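PDB 2ODA: HAD family phosphatase from Pseudomonas syringae pv. tomato, which is of uncertain biochemical function but belongs to the haloacid dehalogenase superfamily and is probably related to phosphonoacetaldehyde hydrolase. Local coordinates for residues Cys55-Glu60 / Asp75-Ala80; Ala79-Thr84 / Cys93-Met98; Ser112-Leu117 / Cys134-Gly139; Ile129-Cys134 / Ser171-Leu176. One frame throughout, in Å; residues are numbered along the deposited sequence.

Contact 1: residues Cys55-Glu60 / Asp75-Ala80; sequences CAWIDE and DWMIAA
W57 and A79 are paired in register on two parallel strands, and the indole of W57 folds back over its neighbour. W57 CG sits between the backbone N and the carbonyl carbon (chi1 65°), which lays the ring along residues 78-79. A79 CA then lies over the five-membered ring, 3.8 Å from its centroid, a CH-pi contact; A79 CB follows it toward the rim and comes within 3.4 Å of W57 CZ2. The selenium of M77, a selenomethionine, lies at the ring edge and also packs on W57 CB.

The packing is as tight at the start of strand 55-58, where M77 CG comes 3.3 Å from C55 O and C55 SG meets the ring of W76 obliquely, 3.9 Å from W76 CH2. L45 of helix 41-51 backs both W76 and M77. Three backbone bonds hold the strands: I78 N to C55 O (3.3 Å), W57 N to I78 O (2.9 Å, with the donor almost straight ahead of the carbonyl) and A80 N to W57 O (2.9 Å).

The outer side, where I78 and A79 are exposed, is looser. Water does part of the joining: one, in the plane of the indole, accepts from W57 NE1 at 2.8 Å and donates to M77 O; a second, at the C55-W76 end, accepts from C55 N and donates weakly to W76 O. Strand 78-79 is the outermost strand at this end of the sheet within the chain, so the pairing closes the beta-alpha-beta unit 55-58, 63-69, 78-79 at the edge of the Rossmann-like sheet of the haloacid dehalogenase fold.

Contact 2: residues Ala79-Thr84 / Cys93-Met98; sequences AAPRPT and CWMALM
M95, a selenomethionine on helix 91-99, reaches across to the run P81-R82-P83. Its chain leaves the helix with chi1 -83°, stays extended through chi2, and bends at chi3 (64°), so the methyl turns back onto the loop. M95 CE comes within 3.3 Å of R82 O and also touches the ring of P81 at CB, 3.7 Å away. The selenium touches the other proline, M95 SE lying 3.6 Å from P83 CA and meeting P83 CB as well. Residues 80-83 all have phi and psi values of the polyproline II region, and this open, extended course lets P81 and P83 reach the same side chain.

At the next residue of the helix, A96 CB meets A80 CB at 3.4 Å, tighter than ordinary carbon packing. The side chain of R82 leaves the backbone away from the helix, and its NH2 bonds to L61 O. On the helix, M95 also packs on M98 of the second subunit, while W94 stacks on W94 of that subunit.

No hydrogen bond crosses between the two segments. Apart from the methyl resting on carbonyl oxygens, the surfaces that meet are hydrocarbon and selenium, so shape fit and dispersion probably supply most of the cohesion.

Contact 3: residues Ser112-Leu117 / Cys134-Gly139; sequences SGDPRL and CGPLCG
This is a loop-to-loop contact at the C-terminal ends of neighbouring strands, where G113 and P136 bring the turn after strand 109-112 against the loop after strand 127-131. The backbones come close at two glycines, G113 and G135, with 4.4 Å between their CA atoms. Just beyond them the ring of P136 settles over the turn: P136 CD is 3.4 Å from G113 O, and P136 CG reaches 3.9 Å from D114 CA. P115 passes P136 in the opposite direction, its CD against P136 CG, and its own CG meets L137 CD1 at 4.0 Å.

No direct hydrogen bond links the segments. A water takes that role, donating to G113 O at 2.6 Å and accepting from L137 N at 2.9 Å, so it satisfies a carbonyl on one side and an amide on the other.

The turn is also stiffened from within. S112 OG accepts from D114 N in an ST turn. D114, with CG trans to its backbone N (chi1 -176°), swings its carboxylate to the start of helix 115-123 as an N-cap: D114 OD1 accepts from R116 N at 2.8 Å and, weakly, from L117 N. The sequence GD directly after this strand resembles the start of motif IV of the haloacid dehalogenase superfamily, although the second acidic residue usual there does not follow.

Helix 150-167 lies against the apolar side, with L167 on P115 and both K163 and L164 on L137. W87 packs on D114, and R116 makes a salt bridge to E60, which ties the start of helix 115-123 to the loop after strand 55-58.

Contact 4: residues Ile129-Cys134 / Ser171-Leu176; sequences IGLASC and SVIDHL
G130 and V172 sit at the centre of a parallel pairing, strands 129-131 and 171-173 running 30° apart with their axes 4.7 Å from each other at closest approach. G130 uses both its polar backbone atoms: G130 N donates to S171 O (2.9 Å) and G130 O accepts from I173 N (3.0 Å). A132 N then donates to I173 O, which carries the pairing past the end of strand 129-131.

On one face I129, L131 and I173 form an apolar cluster. I173 CG1 is set between its backbone N and carbonyl carbon (chi1 55°), and there it packs at 3.7 Å from both I129 CG2 and L131 CD2. L131 lies alongside I173 and points the same way, whereas L176 comes in across L131 at about a right angle, its CD2 4.0 Å from L131 CD1. Helix 179-191 covers I129 on this face. V172, on the other face, meets A132 CB through its CG1, and T161 of helix 150-167 touches both.

Beyond the strands D174 O takes over: S133 OG lies 2.9 Å from it, and a water that accepts from S133 N donates to it. Helices line both faces, and 171-173 forms the far edge of the chain's parallel sheet, as befits the three-layered alpha-beta-alpha core of the haloacid dehalogenase fold.

Overall arrangement
Contacts 1 and 4 lie at the two ends of one parallel sheet, strand order 78-79, 55-58, 9-12, 109-112, 127-131, 171-173, with centres about 19 Å apart. Contact 2 begins where contact 1 ends, sharing A79 and A80, and carries the chain from the edge strand onto helix 91-99 and so to the subunit interface. Contacts 3 and 4 share C134 and alternate along the chain; their centres are about 9 Å apart, and S112 N probably bonds to I129 O. Contacts 1 and 3, about 17 Å apart between centres, meet where I58 packs on L117 and where the charges of E60 and R116 pair beyond the strand ends, linking the two halves of the fold.

Contact 1: residues Cys55-Glu60 / Asp75-Ala80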
loop_
_atom_site.group_PDB
_atom_site.type_symbol
_atom_site.label_atom_id
_atom_site.label_comp_id
_atom_site.label_asym_id
_atom_site.label_seq_id
_atom_site.Cartn_x
_atom_site.Cartn_y
_atom_site.Cartn_z
ATOM N N CYS B 55 -12.280 6.671 9.200
ATOM C CA CYS B 55 -11.088 7.181 9.878
ATOM C C CYS B 55 -10.598 6.141 10.854
ATOM O O CYS B 55 -11.401 5.483 11.509
ATOM C CB CYS B 55 -11.397 8.486 10.664
ATOM S SG CYS B 55 -11.957 9.877 9.653
ATOM N N ALA B 56 -9.274 6.001 10.956
ATOM C CA ALA B 56 -8.663 5.177 11.991
ATOM C C ALA B 56 -7.514 5.964 12.594
ATOM O O ALA B 56 -6.903 6.786 11.892
ATOM C CB ALA B 56 -8.090 3.903 11.389
ATOM N N TRP B 57 -7.191 5.678 13.857
ATOM C CA TRP B 57 -5.985 6.255 14.461
ATOM C C TRP B 57 -4.862 5.245 14.569
ATOM O O TRP B 57 -5.098 4.030 14.697
ATOM C CB TRP B 57 -6.257 6.892 15.832
ATOM C CG TRP B 57 -6.696 5.935 16.923
ATOM C CD1 TRP B 57 -7.988 5.677 17.320
ATOM C CD2 TRP B 57 -5.847 5.168 17.783
ATOM N NE1 TRP B 57 -7.987 4.776 18.362
ATOM C CE2 TRP B 57 -6.686 4.456 18.676
ATOM C CE3 TRP B 57 -4.454 4.994 17.870
ATOM C CZ2 TRP B 57 -6.182 3.584 19.657
ATOM C CZ3 TRP B 57 -3.945 4.114 18.843
ATOM C CH2 TRP B 57 -4.812 3.419 19.725
ATOM N N ILE B 58 -3.639 5.769 14.516
ATOM C CA ILE B 58 -2.429 4.959 14.586
ATOM C C ILE B 58 -1.545 5.502 15.687
ATOM O O ILE B 58 -1.344 6.711 15.782
ATOM C CB ILE B 58 -1.639 5.054 13.260
ATOM C CG1 ILE B 58 -2.453 4.413 12.140
ATOM C CG2 ILE B 58 -0.249 4.414 13.397
ATOM C CD1 ILE B 58 -1.842 4.614 10.759
ATOM N N ASP B 59 -0.989 4.614 16.498
ATOM C CA ASP B 59 0.078 5.036 17.412
ATOM C C ASP B 59 1.054 3.895 17.713
ATOM O O ASP B 59 0.890 2.765 17.211
ATOM C CB ASP B 59 -0.506 5.667 18.683
ATOM C CG ASP B 59 0.352 6.829 19.192
ATOM O OD1 ASP B 59 1.510 6.589 19.588
ATOM O OD2 ASP B 59 -0.120 7.977 19.197
ATOM N N GLU B 60 2.095 4.196 18.486
ATOM C CA GLU B 60 3.066 3.169 18.881
ATOM C C GLU B 60 3.208 3.111 20.403
ATOM O O GLU B 60 3.887 2.228 20.940
ATOM C CB GLU B 60 4.421 3.427 18.220
ATOM C CG GLU B 60 5.058 4.758 18.618
ATOM C CD GLU B 60 6.490 4.941 18.146
ATOM O OE1 GLU B 60 7.007 4.090 17.384
ATOM O OE2 GLU B 60 7.103 5.958 18.543
ATOM N N ASP B 75 -15.778 6.639 20.176
ATOM C CA ASP B 75 -17.205 6.522 19.853
ATOM C C ASP B 75 -17.363 6.067 18.379
ATOM O O ASP B 75 -18.325 5.383 18.046
ATOM C CB ASP B 75 -17.933 7.878 20.044
ATOM C CG ASP B 75 -18.252 8.222 21.518
ATOM O OD1 ASP B 75 -18.660 7.343 22.305
ATOM O OD2 ASP B 75 -18.124 9.418 21.891
ATOM N N TRP B 76 -16.417 6.434 17.501
ATOM C CA TRP B 76 -16.629 6.263 16.064
ATOM C C TRP B 76 -15.368 5.965 15.262
ATOM O O TRP B 76 -15.436 5.463 14.135
ATOM C CB TRP B 76 -17.317 7.510 15.509
ATOM C CG TRP B 76 -16.425 8.726 15.519
ATOM C CD1 TRP B 76 -16.085 9.505 16.602
ATOM C CD2 TRP B 76 -15.739 9.277 14.395
ATOM N NE1 TRP B 76 -15.227 10.512 16.211
ATOM C CE2 TRP B 76 -15.008 10.400 14.857
ATOM C CE3 TRP B 76 -15.670 8.934 13.031
ATOM C CZ2 TRP B 76 -14.229 11.185 13.997
ATOM C CZ3 TRP B 76 -14.894 9.721 12.180
ATOM C CH2 TRP B 76 -14.190 10.834 12.670
HETATM N N MSE B 77 -14.204 6.308 15.808
HETATM C CA MSE B 77 -12.976 6.105 15.060
HETATM C C MSE B 77 -12.354 4.772 15.434
HETATM O O MSE B 77 -12.271 4.433 16.616
HETATM C CB MSE B 77 -11.983 7.264 15.273
HETATM C CG MSE B 77 -10.860 7.266 14.258
HETATM SE SE MSE B 77 -9.549 8.676 14.573
HETATM C CE MSE B 77 -10.768 10.188 14.624
ATOM N N ILE B 78 -11.920 4.041 14.414
ATOM C CA ILE B 78 -11.269 2.733 14.527
ATOM C C ILE B 78 -9.868 2.869 15.130
ATOM O O ILE B 78 -9.140 3.776 14.756
ATOM C CB ILE B 78 -11.176 2.086 13.084
ATOM C CG1 ILE B 78 -12.577 1.878 12.470
ATOM C CG2 ILE B 78 -10.336 0.798 13.061
ATOM C CD1 ILE B 78 -13.615 1.201 13.379
ATOM N N ALA B 79 -9.500 1.994 16.072
ATOM C CA ALA B 79 -8.105 1.862 16.471
ATOM C C ALA B 79 -7.380 0.950 15.469
ATOM O O ALA B 79 -7.720 -0.224 15.358
ATOM C CB ALA B 79 -8.018 1.282 17.874
ATOM N N ALA B 80 -6.407 1.475 14.730
ATOM C CA ALA B 80 -5.638 0.623 13.788
ATOM C C ALA B 80 -4.861 -0.487 14.509
ATOM O O ALA B 80 -4.222 -0.242 15.549
ATOM C CB ALA B 80 -4.708 1.461 12.935
HETATM O O HOH W 1 -14.645 5.874 10.912
HETATM O O HOH W 2 -10.699 4.248 18.968
HETATM O O HOH W 3 -1.843 1.954 15.814
#

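Contact 2: residues Ala79-Thr84 / Cys93-Met98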
loop_
_atom_site.group_PDB
_atom_site.type_symbol
_atom_site.label_atom_id
_atom_site.label_comp_id
_atom_site.label_asym_id
_atom_site.label_seq_id
_atom_site.Cartn_x
_atom_site.Cartn_y
_atom_site.Cartn_z
ATOM N N ALA B 79 -9.500 1.994 16.072
ATOM C CA ALA B 79 -8.105 1.862 16.471
ATOM C C ALA B 79 -7.380 0.950 15.469
ATOM O O ALA B 79 -7.720 -0.224 15.358
ATOM C CB ALA B 79 -8.018 1.282 17.874
ATOM N N ALA B 80 -6.407 1.475 14.730
ATOM C CA ALA B 80 -5.638 0.623 13.788
ATOM C C ALA B 80 -4.861 -0.487 14.509
ATOM O O ALA B 80 -4.222 -0.242 15.549
ATOM C CB ALA B 80 -4.708 1.461 12.935
ATOM N N PRO B 81 -4.886 -1.720 13.965
ATOM C CA PRO B 81 -4.110 -2.733 14.692
ATOM C C PRO B 81 -2.612 -2.439 14.659
ATOM O O PRO B 81 -2.087 -1.951 13.633
ATOM C CB PRO B 81 -4.421 -4.048 13.963
ATOM C CG PRO B 81 -5.452 -3.756 12.975
ATOM C CD PRO B 81 -5.569 -2.265 12.779
ATOM N N ARG B 82 -1.929 -2.750 15.763
ATOM C CA ARG B 82 -0.502 -2.526 15.900
ATOM C C ARG B 82 0.246 -3.486 14.978
ATOM O O ARG B 82 -0.056 -4.684 14.955
ATOM C CB ARG B 82 -0.095 -2.725 17.379
ATOM C CG ARG B 82 1.364 -2.477 17.685
ATOM C CD ARG B 82 1.723 -2.815 19.169
ATOM N NE ARG B 82 0.859 -2.157 20.156
ATOM C CZ ARG B 82 1.103 -0.990 20.761
ATOM N NH1 ARG B 82 2.185 -0.281 20.471
ATOM N NH2 ARG B 82 0.237 -0.524 21.658
ATOM N N PRO B 83 1.207 -2.973 14.189
ATOM C CA PRO B 83 1.970 -3.882 13.330
ATOM C C PRO B 83 3.085 -4.578 14.081
ATOM O O PRO B 83 3.551 -4.085 15.109
ATOM C CB PRO B 83 2.597 -2.933 12.313
ATOM C CG PRO B 83 2.854 -1.692 13.115
ATOM C CD PRO B 83 1.660 -1.577 14.042
ATOM N N THR B 84 3.543 -5.704 13.546
ATOM C CA THR B 84 4.747 -6.336 14.054
ATOM C C THR B 84 5.981 -5.494 13.763
ATOM O O THR B 84 6.829 -5.322 14.630
ATOM C CB THR B 84 4.924 -7.758 13.448
ATOM O OG1 THR B 84 3.693 -8.458 13.597
ATOM C CG2 THR B 84 6.000 -8.507 14.183
ATOM N N CYS B 93 0.472 1.686 8.396
ATOM C CA CYS B 93 -0.515 2.363 7.542
ATOM C C CYS B 93 -1.343 1.384 6.706
ATOM O O CYS B 93 -2.576 1.508 6.614
ATOM C CB CYS B 93 0.183 3.375 6.647
ATOM S SG CYS B 93 0.867 4.769 7.610
ATOM N N TRP B 94 -0.674 0.395 6.116
ATOM C CA TRP B 94 -1.412 -0.625 5.383
ATOM C C TRP B 94 -2.370 -1.381 6.275
ATOM O O TRP B 94 -3.522 -1.635 5.894
ATOM C CB TRP B 94 -0.456 -1.593 4.707
ATOM C CG TRP B 94 0.276 -0.981 3.554
ATOM C CD1 TRP B 94 -0.109 0.095 2.788
ATOM C CD2 TRP B 94 1.502 -1.455 2.996
ATOM N NE1 TRP B 94 0.837 0.327 1.795
ATOM C CE2 TRP B 94 1.831 -0.612 1.909
ATOM C CE3 TRP B 94 2.373 -2.496 3.327
ATOM C CZ2 TRP B 94 2.991 -0.805 1.128
ATOM C CZ3 TRP B 94 3.528 -2.689 2.547
ATOM C CH2 TRP B 94 3.834 -1.832 1.481
HETATM N N MSE B 95 -1.917 -1.723 7.481
HETATM C CA MSE B 95 -2.795 -2.429 8.396
HETATM C C MSE B 95 -4.013 -1.626 8.825
HETATM O O MSE B 95 -5.092 -2.178 8.962
HETATM C CB MSE B 95 -2.023 -2.994 9.574
HETATM C CG MSE B 95 -1.401 -4.294 9.190
HETATM SE SE MSE B 95 -0.172 -4.878 10.558
HETATM C CE MSE B 95 -1.441 -5.116 11.978
ATOM N N ALA B 96 -3.841 -0.318 8.989
ATOM C CA ALA B 96 -4.936 0.581 9.286
ATOM C C ALA B 96 -5.922 0.631 8.132
ATOM O O ALA B 96 -7.142 0.592 8.348
ATOM C CB ALA B 96 -4.401 1.972 9.558
ATOM N N LEU B 97 -5.416 0.754 6.904
ATOM C CA LEU B 97 -6.316 0.745 5.730
ATOM C C LEU B 97 -7.124 -0.562 5.636
ATOM O O LEU B 97 -8.331 -0.557 5.360
ATOM C CB LEU B 97 -5.535 1.043 4.434
ATOM C CG LEU B 97 -4.816 2.399 4.344
ATOM C CD1 LEU B 97 -4.003 2.459 3.040
ATOM C CD2 LEU B 97 -5.842 3.568 4.442
HETATM N N MSE B 98 -6.462 -1.691 5.866
HETATM C CA MSE B 98 -7.149 -2.987 5.889
HETATM C C MSE B 98 -8.236 -3.088 6.948
HETATM O O MSE B 98 -9.315 -3.642 6.691
HETATM C CB MSE B 98 -6.140 -4.123 6.023
HETATM C CG MSE B 98 -5.318 -4.266 4.746
HETATM SE SE MSE B 98 -4.059 -5.745 4.909
HETATM C CE MSE B 98 -2.574 -4.827 5.572
#

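Contact 3: residues Ser112-Leu117 / Cys134-Gly139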
loop_
_atom_site.group_PDB
_atom_site.type_symbol
_atom_site.label_atom_id
_atom_site.label_comp_id
_atom_site.label_asym_id
_atom_site.label_seq_id
_atom_site.Cartn_x
_atom_site.Cartn_y
_atom_site.Cartn_z
ATOM N N SER B 112 -0.372 13.548 10.535
ATOM C CA SER B 112 0.496 13.351 11.720
ATOM C C SER B 112 1.443 14.557 11.865
ATOM O O SER B 112 1.708 15.257 10.892
ATOM C CB SER B 112 1.327 12.064 11.560
ATOM O OG SER B 112 2.150 11.804 12.697
ATOM N N GLY B 113 1.950 14.790 13.075
ATOM C CA GLY B 113 3.137 15.639 13.238
ATOM C C GLY B 113 4.430 14.900 13.555
ATOM O O GLY B 113 5.463 15.533 13.815
ATOM N N ASP B 114 4.401 13.566 13.499
ATOM C CA ASP B 114 5.548 12.751 13.907
ATOM C C ASP B 114 6.322 12.290 12.675
ATOM O O ASP B 114 5.766 11.599 11.821
ATOM C CB ASP B 114 5.090 11.519 14.713
ATOM C CG ASP B 114 6.264 10.691 15.246
ATOM O OD1 ASP B 114 7.212 10.449 14.503
ATOM O OD2 ASP B 114 6.227 10.245 16.391
ATOM N N PRO B 115 7.608 12.678 12.573
ATOM C CA PRO B 115 8.363 12.384 11.346
ATOM C C PRO B 115 8.452 10.908 11.025
ATOM O O PRO B 115 8.515 10.547 9.843
ATOM C CB PRO B 115 9.763 12.930 11.651
ATOM C CG PRO B 115 9.553 13.937 12.683
ATOM C CD PRO B 115 8.432 13.427 13.543
ATOM N N ARG B 116 8.456 10.075 12.058
ATOM C CA ARG B 116 8.560 8.618 11.886
ATOM C C ARG B 116 7.280 7.991 11.354
ATOM O O ARG B 116 7.313 7.127 10.460
ATOM C CB ARG B 116 8.985 7.944 13.186
ATOM C CG ARG B 116 10.469 8.201 13.537
ATOM C CD ARG B 116 10.837 7.604 14.904
ATOM N NE ARG B 116 10.568 6.156 14.945
ATOM C CZ ARG B 116 9.623 5.621 15.706
ATOM N NH1 ARG B 116 8.900 6.417 16.472
ATOM N NH2 ARG B 116 9.391 4.310 15.707
ATOM N N LEU B 117 6.148 8.426 11.890
ATOM C CA LEU B 117 4.874 7.987 11.354
ATOM C C LEU B 117 4.606 8.563 9.965
ATOM O O LEU B 117 4.130 7.845 9.079
ATOM C CB LEU B 117 3.745 8.280 12.345
ATOM C CG LEU B 117 2.316 8.033 11.832
ATOM C CD1 LEU B 117 2.074 6.553 11.401
ATOM C CD2 LEU B 117 1.318 8.469 12.921
ATOM N N CYS B 134 1.537 20.793 17.094
ATOM C CA CYS B 134 1.188 19.899 18.205
ATOM C C CYS B 134 2.046 18.636 18.302
ATOM O O CYS B 134 1.846 17.824 19.211
ATOM C CB CYS B 134 -0.303 19.509 18.126
ATOM S SG CYS B 134 -0.710 18.699 16.602
ATOM N N GLY B 135 3.023 18.492 17.410
ATOM C CA GLY B 135 3.781 17.240 17.302
ATOM C C GLY B 135 5.095 17.258 18.061
ATOM O O GLY B 135 5.439 18.275 18.669
ATOM N N PRO B 136 5.871 16.151 17.991
ATOM C CA PRO B 136 7.120 16.042 18.767
ATOM C C PRO B 136 8.243 17.021 18.387
ATOM O O PRO B 136 9.119 17.295 19.214
ATOM C CB PRO B 136 7.557 14.567 18.541
ATOM C CG PRO B 136 6.974 14.207 17.216
ATOM C CD PRO B 136 5.624 14.948 17.175
ATOM N N LEU B 137 8.235 17.557 17.165
ATOM C CA LEU B 137 9.250 18.537 16.756
ATOM C C LEU B 137 9.071 19.850 17.507
ATOM O O LEU B 137 10.027 20.614 17.690
ATOM C CB LEU B 137 9.191 18.813 15.262
ATOM C CG LEU B 137 9.635 17.658 14.377
ATOM C CD1 LEU B 137 9.229 17.928 12.930
ATOM C CD2 LEU B 137 11.139 17.472 14.492
ATOM N N CYS B 138 7.843 20.110 17.930
ATOM C CA CYS B 138 7.577 21.194 18.874
ATOM C C CYS B 138 7.694 20.676 20.323
ATOM O O CYS B 138 8.422 21.246 21.127
ATOM C CB CYS B 138 6.200 21.815 18.586
ATOM S SG CYS B 138 6.048 22.437 16.869
ATOM N N GLY B 139 6.970 19.611 20.647
ATOM C CA GLY B 139 7.152 18.900 21.904
ATOM C C GLY B 139 6.835 19.721 23.149
ATOM O O GLY B 139 7.405 19.478 24.211
HETATM O O HOH W 4 6.194 17.647 15.132
#

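Contact 4: residues Ile129-Cys134 / Ser171-Leu176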
loop_
_atom_site.group_PDB
_atom_site.type_symbol
_atom_site.label_atom_id
_atom_site.label_comp_id
_atom_site.label_asym_id
_atom_site.label_seq_id
_atom_site.Cartn_x
_atom_site.Cartn_y
_atom_site.Cartn_z
ATOM N N ILE B 129 -0.257 14.756 5.386
ATOM C CA ILE B 129 -0.456 16.104 5.893
ATOM C C ILE B 129 0.297 16.154 7.214
ATOM O O ILE B 129 0.076 15.306 8.079
ATOM C CB ILE B 129 -1.970 16.439 6.129
ATOM C CG1 ILE B 129 -2.723 16.390 4.786
ATOM C CG2 ILE B 129 -2.135 17.806 6.909
ATOM C CD1 ILE B 129 -4.301 16.394 4.877
ATOM N N GLY B 130 1.198 17.122 7.334
ATOM C CA GLY B 130 1.973 17.347 8.543
ATOM C C GLY B 130 1.361 18.445 9.394
ATOM O O GLY B 130 0.705 19.365 8.882
ATOM N N LEU B 131 1.566 18.334 10.704
ATOM C CA LEU B 131 1.013 19.278 11.668
ATOM C C LEU B 131 2.128 20.079 12.341
ATOM O O LEU B 131 3.035 19.510 12.934
ATOM C CB LEU B 131 0.140 18.535 12.709
ATOM C CG LEU B 131 -1.166 17.887 12.205
ATOM C CD1 LEU B 131 -1.896 17.125 13.328
ATOM C CD2 LEU B 131 -2.115 18.914 11.581
ATOM N N ALA B 132 2.041 21.407 12.256
ATOM C CA ALA B 132 3.192 22.264 12.615
ATOM C C ALA B 132 3.282 22.678 14.095
ATOM O O ALA B 132 4.294 23.233 14.520
ATOM C CB ALA B 132 3.201 23.492 11.735
ATOM N N SER B 133 2.236 22.432 14.867
ATOM C CA SER B 133 2.170 22.961 16.245
ATOM C C SER B 133 2.220 21.909 17.329
ATOM O O SER B 133 2.804 22.130 18.392
ATOM C CB SER B 133 0.892 23.787 16.441
ATOM O OG SER B 133 0.871 24.918 15.562
ATOM N N CYS B 134 1.537 20.793 17.094
ATOM C CA CYS B 134 1.188 19.899 18.205
ATOM C C CYS B 134 2.046 18.636 18.302
ATOM O O CYS B 134 1.846 17.824 19.211
ATOM C CB CYS B 134 -0.303 19.509 18.126
ATOM S SG CYS B 134 -0.710 18.699 16.602
ATOM N N SER B 171 1.587 18.435 2.311
ATOM C CA SER B 171 1.055 19.722 2.764
ATOM C C SER B 171 1.292 19.809 4.262
ATOM O O SER B 171 1.237 18.800 4.944
ATOM C CB SER B 171 -0.472 19.832 2.514
ATOM O OG SER B 171 -0.800 19.683 1.143
ATOM N N VAL B 172 1.561 21.021 4.756
ATOM C CA VAL B 172 1.675 21.260 6.193
ATOM C C VAL B 172 0.706 22.353 6.627
ATOM O O VAL B 172 0.596 23.404 5.980
ATOM C CB VAL B 172 3.135 21.664 6.636
ATOM C CG1 VAL B 172 3.207 21.837 8.162
ATOM C CG2 VAL B 172 4.176 20.595 6.205
ATOM N N ILE B 173 0.021 22.097 7.738
ATOM C CA ILE B 173 -0.948 23.003 8.322
ATOM C C ILE B 173 -0.675 23.185 9.818
ATOM O O ILE B 173 -0.006 22.362 10.447
ATOM C CB ILE B 173 -2.423 22.514 8.099
ATOM C CG1 ILE B 173 -2.617 21.069 8.624
ATOM C CG2 ILE B 173 -2.772 22.652 6.590
ATOM C CD1 ILE B 173 -4.075 20.536 8.598
ATOM N N ASP B 174 -1.220 24.263 10.372
ATOM C CA ASP B 174 -0.904 24.661 11.751
ATOM C C ASP B 174 -1.647 23.800 12.774
ATOM O O ASP B 174 -1.169 23.613 13.902
ATOM C CB ASP B 174 -1.334 26.098 11.984
ATOM C CG ASP B 174 -0.417 27.130 11.335
ATOM O OD1 ASP B 174 0.633 26.795 10.734
ATOM O OD2 ASP B 174 -0.798 28.322 11.448
ATOM N N HIS B 175 -2.847 23.349 12.412
ATOM C CA HIS B 175 -3.713 22.602 13.340
ATOM C C HIS B 175 -4.839 21.966 12.555
ATOM O O HIS B 175 -5.072 22.330 11.407
ATOM C CB HIS B 175 -4.291 23.542 14.442
ATOM C CG HIS B 175 -5.020 24.735 13.898
ATOM N ND1 HIS B 175 -6.325 24.680 13.457
ATOM C CD2 HIS B 175 -4.619 26.012 13.708
ATOM C CE1 HIS B 175 -6.697 25.874 13.021
ATOM N NE2 HIS B 175 -5.673 26.696 13.154
ATOM N N LEU B 176 -5.567 21.053 13.200
ATOM C CA LEU B 176 -6.681 20.339 12.554
ATOM C C LEU B 176 -7.858 21.211 12.090
ATOM O O LEU B 176 -8.654 20.785 11.250
ATOM C CB LEU B 176 -7.174 19.189 13.432
ATOM C CG LEU B 176 -6.180 18.043 13.670
ATOM C CD1 LEU B 176 -6.776 17.017 14.631
ATOM C CD2 LEU B 176 -5.780 17.392 12.335
HETATM O O HOH W 5 -0.541 21.353 14.644
#